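Local coordinates for protein biotin transporter BioY (Lactococcus lactis subsp. cremoris, PDB 4DVE) that binds biotin as the membrane-embedded S component and probably works with the energy-coupling factor ABC-transporter complex to take the vitamin up, at residues G59-P64 with G191-Y196; F115-L120 with F129-I134. One frame throughout, in Å; residues are numbered along the deposited sequence.

Contact 1 (G59-P64 with G191-Y196). With BNG (nonyl beta-D-glucopyranoside), chain F.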
ATOM      1  N   GLY A  59       5.746  -3.069   3.116  1.00 31.77           N
ATOM      2  CA  GLY A  59       7.200  -2.903   2.894  1.00 32.11           C
ATOM      3  C   GLY A  59       8.005  -2.509   4.126  1.00 33.12           C
ATOM      4  O   GLY A  59       9.173  -2.882   4.260  1.00 32.65           O
ATOM      5  N   GLY A  60       7.392  -1.759   5.043  1.00 35.68           N
ATOM      6  CA  GLY A  60       8.059  -1.359   6.271  1.00 35.05           C
ATOM      7  C   GLY A  60       8.142  -2.471   7.302  1.00 35.43           C
ATOM      8  O   GLY A  60       8.951  -2.395   8.240  1.00 34.20           O
ATOM      9  N   LEU A  61       7.289  -3.482   7.153  1.00 35.03           N
ATOM     10  CA  LEU A  61       7.323  -4.652   8.040  1.00 37.03           C
ATOM     11  C   LEU A  61       8.119  -5.801   7.465  1.00 35.99           C
ATOM     12  O   LEU A  61       8.939  -6.389   8.153  1.00 37.95           O
ATOM     13  CB  LEU A  61       5.917  -5.129   8.400  1.00 39.02           C
ATOM     14  CG  LEU A  61       5.193  -4.228   9.398  1.00 42.17           C
ATOM     15  CD1 LEU A  61       3.709  -4.605   9.544  1.00 42.33           C
ATOM     16  CD2 LEU A  61       5.952  -4.227  10.723  1.00 41.08           C
ATOM     17  N   LEU A  62       7.879  -6.119   6.198  1.00 33.66           N
ATOM     18  CA  LEU A  62       8.378  -7.341   5.620  1.00 32.73           C
ATOM     19  C   LEU A  62       9.448  -7.101   4.593  1.00 33.67           C
ATOM     20  O   LEU A  62       9.931  -8.046   3.968  1.00 32.12           O
ATOM     21  CB  LEU A  62       7.197  -8.115   5.012  1.00 32.97           C
ATOM     22  CG  LEU A  62       6.195  -8.638   6.065  1.00 38.13           C
ATOM     23  CD1 LEU A  62       5.043  -9.403   5.434  1.00 40.51           C
ATOM     24  CD2 LEU A  62       6.884  -9.486   7.144  1.00 38.21           C
ATOM     25  N   GLY A  63       9.784  -5.823   4.365  1.00 33.53           N
ATOM     26  CA  GLY A  63      10.861  -5.476   3.439  1.00 32.90           C
ATOM     27  C   GLY A  63      10.455  -5.579   1.992  1.00 32.98           C
ATOM     28  O   GLY A  63       9.280  -5.851   1.681  1.00 30.81           O
ATOM     29  N   PRO A  64      11.418  -5.320   1.083  1.00 33.93           N
ATOM     30  CA  PRO A  64      11.044  -5.135  -0.317  1.00 34.71           C
ATOM     31  C   PRO A  64      10.640  -6.418  -1.038  1.00 35.96           C
ATOM     32  O   PRO A  64       9.950  -6.342  -2.054  1.00 37.45           O
ATOM     33  CB  PRO A  64      12.305  -4.535  -0.942  1.00 36.27           C
ATOM     34  CG  PRO A  64      13.425  -5.058  -0.065  1.00 36.65           C
ATOM     35  CD  PRO A  64      12.847  -5.040   1.317  1.00 35.06           C
ATOM     36  N   GLY A 191      10.354  -7.610  17.587  1.00 91.05           N
ATOM     37  CA  GLY A 191      11.711  -8.141  17.739  1.00 88.18           C
ATOM     38  C   GLY A 191      12.697  -7.762  16.645  1.00 78.59           C
ATOM     39  O   GLY A 191      13.434  -6.760  16.790  1.00 76.40           O
ATOM     40  N   GLY A 192      12.719  -8.519  15.543  1.00 63.67           N
ATOM     41  CA  GLY A 192      11.649  -9.463  15.137  1.00 61.44           C
ATOM     42  C   GLY A 192      11.361  -9.354  13.618  1.00 55.93           C
ATOM     43  O   GLY A 192      10.963 -10.314  12.972  1.00 56.34           O
ATOM     44  N   PHE A 193      11.581  -8.172  13.060  1.00 46.93           N
ATOM     45  CA  PHE A 193      11.419  -7.938  11.618  1.00 45.01           C
ATOM     46  C   PHE A 193      12.738  -7.585  10.972  1.00 43.42           C
ATOM     47  O   PHE A 193      12.810  -7.296   9.780  1.00 41.29           O
ATOM     48  CB  PHE A 193      10.370  -6.859  11.428  1.00 44.47           C
ATOM     49  CG  PHE A 193       9.006  -7.334  11.784  1.00 43.83           C
ATOM     50  CD1 PHE A 193       8.513  -7.172  13.070  1.00 47.13           C
ATOM     51  CD2 PHE A 193       8.260  -8.031  10.870  1.00 42.56           C
ATOM     52  CE1 PHE A 193       7.256  -7.644  13.402  1.00 47.07           C
ATOM     53  CE2 PHE A 193       7.005  -8.509  11.191  1.00 44.20           C
ATOM     54  CZ  PHE A 193       6.503  -8.320  12.468  1.00 45.97           C
ATOM     55  N   GLU A 194      13.782  -7.669  11.789  1.00 42.33           N
ATOM     56  CA  GLU A 194      15.144  -7.326  11.432  1.00 46.22           C
ATOM     57  C   GLU A 194      15.665  -8.171  10.260  1.00 45.41           C
ATOM     58  O   GLU A 194      16.428  -7.674   9.420  1.00 43.01           O
ATOM     59  CB  GLU A 194      16.001  -7.489  12.708  1.00 52.91           C
ATOM     60  CG  GLU A 194      17.445  -7.885  12.537  1.00 58.00           C
ATOM     61  CD  GLU A 194      17.670  -9.310  12.083  1.00 56.02           C
ATOM     62  OE1 GLU A 194      17.037 -10.261  12.593  1.00 57.52           O
ATOM     63  OE2 GLU A 194      18.529  -9.472  11.189  1.00 58.80           O
ATOM     64  N   LEU A 195      15.223  -9.430  10.189  1.00 42.71           N
ATOM     65  CA  LEU A 195      15.598 -10.351   9.115  1.00 43.69           C
ATOM     66  C   LEU A 195      15.333  -9.716   7.736  1.00 42.75           C
ATOM     67  O   LEU A 195      16.133  -9.890   6.812  1.00 41.70           O
ATOM     68  CB  LEU A 195      14.792 -11.665   9.224  1.00 43.89           C
ATOM     69  CG  LEU A 195      15.032 -12.830   8.242  1.00 45.58           C
ATOM     70  CD1 LEU A 195      16.496 -13.257   8.233  1.00 44.46           C
ATOM     71  CD2 LEU A 195      14.115 -14.038   8.526  1.00 43.89           C
ATOM     72  N   TYR A 196      14.217  -8.992   7.607  1.00 39.67           N
ATOM     73  CA  TYR A 196      13.780  -8.488   6.294  1.00 38.77           C
ATOM     74  C   TYR A 196      14.545  -7.259   5.807  1.00 39.19           C
ATOM     75  O   TYR A 196      14.372  -6.850   4.658  1.00 41.55           O
ATOM     76  CB  TYR A 196      12.249  -8.254   6.292  1.00 37.39           C
ATOM     77  CG  TYR A 196      11.544  -9.481   6.821  1.00 37.35           C
ATOM     78  CD1 TYR A 196      11.672 -10.711   6.181  1.00 37.25           C
ATOM     79  CD2 TYR A 196      10.894  -9.456   8.050  1.00 39.42           C
ATOM     80  CE1 TYR A 196      11.114 -11.868   6.727  1.00 37.75           C
ATOM     81  CE2 TYR A 196      10.344 -10.611   8.608  1.00 41.25           C
ATOM     82  CZ  TYR A 196      10.439 -11.815   7.941  1.00 38.67           C
ATOM     83  OH  TYR A 196       9.878 -12.965   8.505  1.00 41.08           O
TER
HETATM   84  C1  BNG F 203      15.049  -6.917  -3.829  0.75 74.38           C
HETATM   85  C2  BNG F 203      15.829  -6.876  -2.520  0.75 77.15           C
HETATM   86  C3  BNG F 203      16.614  -5.575  -2.394  0.75 77.13           C
HETATM   87  C4  BNG F 203      17.416  -5.296  -3.660  0.75 77.93           C
HETATM   88  C5  BNG F 203      16.541  -5.434  -4.900  0.75 78.31           C
HETATM   89  C6  BNG F 203      17.361  -5.231  -6.170  0.75 81.30           C
HETATM   90  C1' BNG F 203      13.436  -8.179  -5.007  0.75 66.06           C
HETATM   91  C2' BNG F 203      12.081  -8.600  -4.451  0.75 62.49           C
HETATM   92  C3' BNG F 203      11.271  -9.352  -5.500  0.75 61.87           C
HETATM   93  C4' BNG F 203       9.798  -8.963  -5.434  0.75 59.85           C
HETATM   94  C5' BNG F 203       8.904 -10.183  -5.623  0.75 59.22           C
HETATM   95  C6' BNG F 203       7.778  -9.886  -6.606  0.75 62.64           C
HETATM   96  C7' BNG F 203       6.483 -10.562  -6.173  0.75 61.41           C
HETATM   97  C8' BNG F 203       5.410 -10.428  -7.248  0.75 60.63           C
HETATM   98  C9' BNG F 203       4.085 -10.974  -6.763  0.75 56.16           C
HETATM   99  O1  BNG F 203      14.402  -8.181  -3.957  0.75 70.32           O
HETATM  100  O2  BNG F 203      14.919  -6.992  -1.420  0.75 78.39           O
HETATM  101  O3  BNG F 203      17.503  -5.662  -1.274  0.75 67.50           O
HETATM  102  O4  BNG F 203      17.955  -3.971  -3.601  0.75 84.49           O
HETATM  103  O5  BNG F 203      15.946  -6.729  -4.921  0.75 78.05           O
HETATM  104  O6  BNG F 203      17.171  -6.349  -7.044  0.75 83.01           O

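Contact 2 (F115-L120 with F129-I134). With BNG (nonyl beta-D-glucopyranoside), chain F.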
ATOM      1  N   PHE A 115      12.822  -1.056  -0.119  1.00 35.79           N
ATOM      2  CA  PHE A 115      14.129  -0.799  -0.704  1.00 40.05           C
ATOM      3  C   PHE A 115      14.843   0.428  -0.101  1.00 42.53           C
ATOM      4  O   PHE A 115      16.039   0.373   0.202  1.00 39.97           O
ATOM      5  CB  PHE A 115      14.011  -0.592  -2.219  1.00 41.77           C
ATOM      6  CG  PHE A 115      15.333  -0.316  -2.883  1.00 45.19           C
ATOM      7  CD1 PHE A 115      16.147  -1.363  -3.298  1.00 48.55           C
ATOM      8  CD2 PHE A 115      15.762   0.983  -3.094  1.00 46.47           C
ATOM      9  CE1 PHE A 115      17.386  -1.109  -3.896  1.00 50.99           C
ATOM     10  CE2 PHE A 115      16.990   1.244  -3.684  1.00 48.79           C
ATOM     11  CZ  PHE A 115      17.807   0.194  -4.080  1.00 50.86           C
ATOM     12  N   PHE A 116      14.124   1.541   0.041  1.00 39.04           N
ATOM     13  CA  PHE A 116      14.743   2.741   0.583  1.00 40.31           C
ATOM     14  C   PHE A 116      14.913   2.714   2.103  1.00 40.43           C
ATOM     15  O   PHE A 116      15.887   3.308   2.626  1.00 39.49           O
ATOM     16  CB  PHE A 116      14.045   4.006   0.080  1.00 40.85           C
ATOM     17  CG  PHE A 116      14.373   4.319  -1.348  1.00 44.34           C
ATOM     18  CD1 PHE A 116      15.647   4.804  -1.688  1.00 49.49           C
ATOM     19  CD2 PHE A 116      13.479   4.046  -2.362  1.00 43.71           C
ATOM     20  CE1 PHE A 116      15.976   5.068  -3.006  1.00 50.88           C
ATOM     21  CE2 PHE A 116      13.796   4.304  -3.681  1.00 46.13           C
ATOM     22  CZ  PHE A 116      15.049   4.819  -4.006  1.00 51.09           C
ATOM     23  N   LEU A 117      14.009   2.033   2.814  1.00 36.82           N
ATOM     24  CA  LEU A 117      14.170   1.857   4.260  1.00 40.91           C
ATOM     25  C   LEU A 117      15.465   1.090   4.555  1.00 45.13           C
ATOM     26  O   LEU A 117      16.215   1.448   5.465  1.00 47.64           O
ATOM     27  CB  LEU A 117      13.004   1.090   4.896  1.00 39.10           C
ATOM     28  CG  LEU A 117      11.668   1.832   4.973  1.00 41.64           C
ATOM     29  CD1 LEU A 117      10.636   0.924   5.662  1.00 38.73           C
ATOM     30  CD2 LEU A 117      11.793   3.208   5.637  1.00 38.73           C
ATOM     31  N   LYS A 118      15.692   0.048   3.759  1.00 45.59           N
ATOM     32  CA  LYS A 118      16.859  -0.835   3.862  1.00 49.53           C
ATOM     33  C   LYS A 118      18.119  -0.082   3.452  1.00 54.80           C
ATOM     34  O   LYS A 118      19.073  -0.006   4.226  1.00 56.13           O
ATOM     35  CB  LYS A 118      16.585  -2.054   2.976  1.00 48.61           C
ATOM     36  CG  LYS A 118      17.537  -3.195   3.032  1.00 52.33           C
ATOM     37  CD  LYS A 118      16.897  -4.413   2.377  1.00 51.86           C
ATOM     38  CE  LYS A 118      17.962  -5.292   1.763  1.00 54.65           C
ATOM     39  NZ  LYS A 118      17.390  -6.347   0.900  1.00 58.86           N
ATOM     40  N   LYS A 119      18.089   0.563   2.282  1.00 56.51           N
ATOM     41  CA  LYS A 119      19.251   1.289   1.742  1.00 58.65           C
ATOM     42  C   LYS A 119      19.706   2.507   2.569  1.00 61.09           C
ATOM     43  O   LYS A 119      20.904   2.806   2.641  1.00 61.68           O
ATOM     44  CB  LYS A 119      18.957   1.758   0.314  1.00 62.51           C
ATOM     45  CG  LYS A 119      20.146   2.348  -0.432  1.00 68.14           C
ATOM     46  CD  LYS A 119      19.688   3.291  -1.541  1.00 72.27           C
ATOM     47  CE  LYS A 119      20.868   3.895  -2.311  1.00 77.13           C
ATOM     48  NZ  LYS A 119      20.391   4.761  -3.435  1.00 78.75           N
ATOM     49  N   LEU A 120      18.765   3.234   3.157  1.00 55.85           N
ATOM     50  CA  LEU A 120      19.102   4.371   4.007  1.00 54.13           C
ATOM     51  C   LEU A 120      19.185   3.993   5.486  1.00 53.62           C
ATOM     52  O   LEU A 120      19.269   4.887   6.330  1.00 53.86           O
ATOM     53  CB  LEU A 120      18.079   5.486   3.808  1.00 53.97           C
ATOM     54  CG  LEU A 120      17.966   5.973   2.357  1.00 55.66           C
ATOM     55  CD1 LEU A 120      16.787   6.918   2.190  1.00 54.72           C
ATOM     56  CD2 LEU A 120      19.266   6.632   1.906  1.00 58.51           C
ATOM     57  N   PHE A 129      11.058  10.277  11.190  1.00 45.49           N
ATOM     58  CA  PHE A 129      10.647  11.288  10.212  1.00 46.71           C
ATOM     59  C   PHE A 129      11.118  10.927   8.797  1.00 45.95           C
ATOM     60  O   PHE A 129      10.345  11.073   7.852  1.00 42.28           O
ATOM     61  CB  PHE A 129      11.079  12.720  10.572  1.00 49.62           C
ATOM     62  CG  PHE A 129      10.406  13.770   9.718  1.00 49.15           C
ATOM     63  CD1 PHE A 129       9.021  13.910   9.736  1.00 48.59           C
ATOM     64  CD2 PHE A 129      11.145  14.593   8.880  1.00 49.52           C
ATOM     65  CE1 PHE A 129       8.379  14.859   8.944  1.00 47.75           C
ATOM     66  CE2 PHE A 129      10.513  15.533   8.078  1.00 48.75           C
ATOM     67  CZ  PHE A 129       9.127  15.669   8.109  1.00 47.00           C
ATOM     68  N   GLY A 130      12.369  10.472   8.666  1.00 45.64           N
ATOM     69  CA  GLY A 130      12.853   9.852   7.424  1.00 44.86           C
ATOM     70  C   GLY A 130      11.928   8.733   6.918  1.00 42.27           C
ATOM     71  O   GLY A 130      11.562   8.690   5.743  1.00 40.41           O
ATOM     72  N   GLU A 131      11.517   7.847   7.809  1.00 40.16           N
ATOM     73  CA  GLU A 131      10.618   6.773   7.427  1.00 38.73           C
ATOM     74  C   GLU A 131       9.289   7.333   6.894  1.00 38.31           C
ATOM     75  O   GLU A 131       8.772   6.848   5.870  1.00 37.95           O
ATOM     76  CB  GLU A 131      10.355   5.829   8.607  1.00 37.96           C
ATOM     77  CG  GLU A 131       9.440   4.637   8.301  1.00 36.22           C
ATOM     78  CD  GLU A 131       9.775   3.408   9.142  1.00 38.47           C
ATOM     79  OE1 GLU A 131       9.113   2.343   9.004  1.00 38.66           O
ATOM     80  OE2 GLU A 131      10.717   3.497   9.958  1.00 40.47           O
ATOM     81  N   LEU A 132       8.752   8.341   7.583  1.00 38.15           N
ATOM     82  CA  LEU A 132       7.487   8.966   7.198  1.00 38.63           C
ATOM     83  C   LEU A 132       7.592   9.596   5.799  1.00 38.26           C
ATOM     84  O   LEU A 132       6.681   9.479   4.991  1.00 35.59           O
ATOM     85  CB  LEU A 132       7.029  10.018   8.232  1.00 39.26           C
ATOM     86  CG  LEU A 132       5.736  10.793   7.904  1.00 40.84           C
ATOM     87  CD1 LEU A 132       4.550   9.861   7.632  1.00 37.03           C
ATOM     88  CD2 LEU A 132       5.393  11.798   9.012  1.00 42.21           C
ATOM     89  N   ILE A 133       8.719  10.233   5.518  1.00 40.42           N
ATOM     90  CA  ILE A 133       8.908  10.840   4.218  1.00 41.05           C
ATOM     91  C   ILE A 133       8.976   9.779   3.109  1.00 37.94           C
ATOM     92  O   ILE A 133       8.400   9.972   2.045  1.00 35.25           O
ATOM     93  CB  ILE A 133      10.137  11.767   4.194  1.00 44.52           C
ATOM     94  CG1 ILE A 133       9.930  12.956   5.158  1.00 47.58           C
ATOM     95  CG2 ILE A 133      10.425  12.231   2.766  1.00 45.03           C
ATOM     96  CD1 ILE A 133       8.586  13.677   5.022  1.00 49.43           C
ATOM     97  N   ILE A 134       9.671   8.670   3.358  1.00 37.47           N
ATOM     98  CA  ILE A 134       9.705   7.544   2.401  1.00 36.50           C
ATOM     99  C   ILE A 134       8.300   6.979   2.166  1.00 34.16           C
ATOM    100  O   ILE A 134       7.883   6.725   1.007  1.00 34.90           O
ATOM    101  CB  ILE A 134      10.692   6.436   2.858  1.00 37.44           C
ATOM    102  CG1 ILE A 134      12.125   6.976   2.837  1.00 40.80           C
ATOM    103  CG2 ILE A 134      10.581   5.170   1.989  1.00 33.67           C
ATOM    104  CD1 ILE A 134      13.069   6.163   3.725  1.00 43.37           C
TER
HETATM  105  C1  BNG F 203      15.049  -6.917  -3.829  0.75 74.38           C
HETATM  106  C2  BNG F 203      15.829  -6.876  -2.520  0.75 77.15           C
HETATM  107  C3  BNG F 203      16.614  -5.575  -2.394  0.75 77.13           C
HETATM  108  C4  BNG F 203      17.416  -5.296  -3.660  0.75 77.93           C
HETATM  109  C5  BNG F 203      16.541  -5.434  -4.900  0.75 78.31           C
HETATM  110  C6  BNG F 203      17.361  -5.231  -6.170  0.75 81.30           C
HETATM  111  C1' BNG F 203      13.436  -8.179  -5.007  0.75 66.06           C
HETATM  112  C2' BNG F 203      12.081  -8.600  -4.451  0.75 62.49           C
HETATM  113  C3' BNG F 203      11.271  -9.352  -5.500  0.75 61.87           C
HETATM  114  C4' BNG F 203       9.798  -8.963  -5.434  0.75 59.85           C
HETATM  115  C5' BNG F 203       8.904 -10.183  -5.623  0.75 59.22           C
HETATM  116  C6' BNG F 203       7.778  -9.886  -6.606  0.75 62.64           C
HETATM  117  C7' BNG F 203       6.483 -10.562  -6.173  0.75 61.41           C
HETATM  118  C8' BNG F 203       5.410 -10.428  -7.248  0.75 60.63           C
HETATM  119  C9' BNG F 203       4.085 -10.974  -6.763  0.75 56.16           C
HETATM  120  O1  BNG F 203      14.402  -8.181  -3.957  0.75 70.32           O
HETATM  121  O2  BNG F 203      14.919  -6.992  -1.420  0.75 78.39           O
HETATM  122  O3  BNG F 203      17.503  -5.662  -1.274  0.75 67.50           O
HETATM  123  O4  BNG F 203      17.955  -3.971  -3.601  0.75 84.49           O
HETATM  124  O5  BNG F 203      15.946  -6.729  -4.921  0.75 78.05           O
HETATM  125  O6  BNG F 203      17.171  -6.349  -7.044  0.75 83.01           O

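Contact 1 (G59-P64 with G191-Y196)
L61 and L62 each turn one methyl onto an aromatic ring of the 191-196 segment. CD2 of L61 stands 4.3 Å from the centroid of the F193 ring, only 3° off the ring normal, a CH-pi contact with the methyl almost straight above the ring centre. CD2 of L62 lies 4.3 Å from the Y196 centroid, over that face at 25° from the normal, while also meeting the edge of F193, 4.2 Å from its CE2. Leucine suits this place, since the forked end of L62 lets one methyl serve both rings. L62 and Y196 run side by side in the same direction. In F193, CG is anti to the carbonyl carbon (chi1 -70°), which brings the ring to the helix backbone, with CD2 3.2 Å from O of L61. Y196 packs on the next carbonyl, its CB 3.3 Å from O of L62, and its ring atom CD2 comes 3.6 Å from O of L61. The helix is kinked here, because P64, as a proline, lacks the N-H that would have continued the helical bonding. G63, with positive phi and no CB, lets its CA come within 4.0 Å of O of Y196. The phenol OH of Y196 is hydrogen-bonded to T19. The tail segment packs on helix 52-80 beside helix 13-33, whose Y22 stacks on F193 and touches L62, and helix 170-189, which sets V184 and L187 against L61.

Contact 2 (F115-L120 with F129-I134)
I134 reaches from helix 128-155 to the end of helix 100-119, where it meets F116 and L117, and L120 just beyond the last turn. From CB its two branches part: CG2, anti to the backbone N, touches CB of F116 at 4.1 Å, whereas CG1, anti to the carbonyl carbon (chi1 -66°), carries the chain onward. The extended second torsion (chi2 159°) then sends the terminal CD1 to two leucines, 3.7 Å from CD2 of L117 and 4.1 Å from CD1 of L120. Beta-branched isoleucine suits the spot, since its two branches let one residue touch F116 with one arm and L117 and L120 with the other. F116 gives this contact its CB alone, as its ring leads away to meet that of F138. L117 carries the other half of the contact: beyond I134, its CD2 also rests 3.8 Å from CG of E131, the two side chains crossing at about a right angle. CD1 of the same leucine lies 3.9 Å from OE1 of E131. The carboxylate is buried, yet OE1 forms a salt bridge with R188 and OE2 another with R185, both on helix 170-189; two arginines would be expected to stabilise its negative charge. E131 thus offers its methylene to the leucine and its oxygens to the arginines. The short helix segments run antiparallel, at 153° with axes 10.3 Å apart. This is the largely apolar packing of an antiparallel helical hairpin, whose helices are predicted to span the membrane, close to the connecting loop, from which I122 also touches L117, E131 and I134.

In the fold
The contact centres lie about 13 Å apart, on the same side of the chain's centre. Contact 2, between neighbouring helices 100-119 and 128-155, is nested along the sequence within the long, mostly helical part of the chain that contact 1 closes between helix 52-80 and the C-terminal tail. They meet where CD1 of L117 packs 3.5 Å from CA of G60, a glycine that lets helices 52-80 and 100-119 come close. R188 of helix 170-189 ties them further, with a hydrogen bond to O of G60 and a salt bridge to E131. One detergent sugar sits beside P64, F115 and K118. Together they join three helices and that tail; other residues build the biotin pocket.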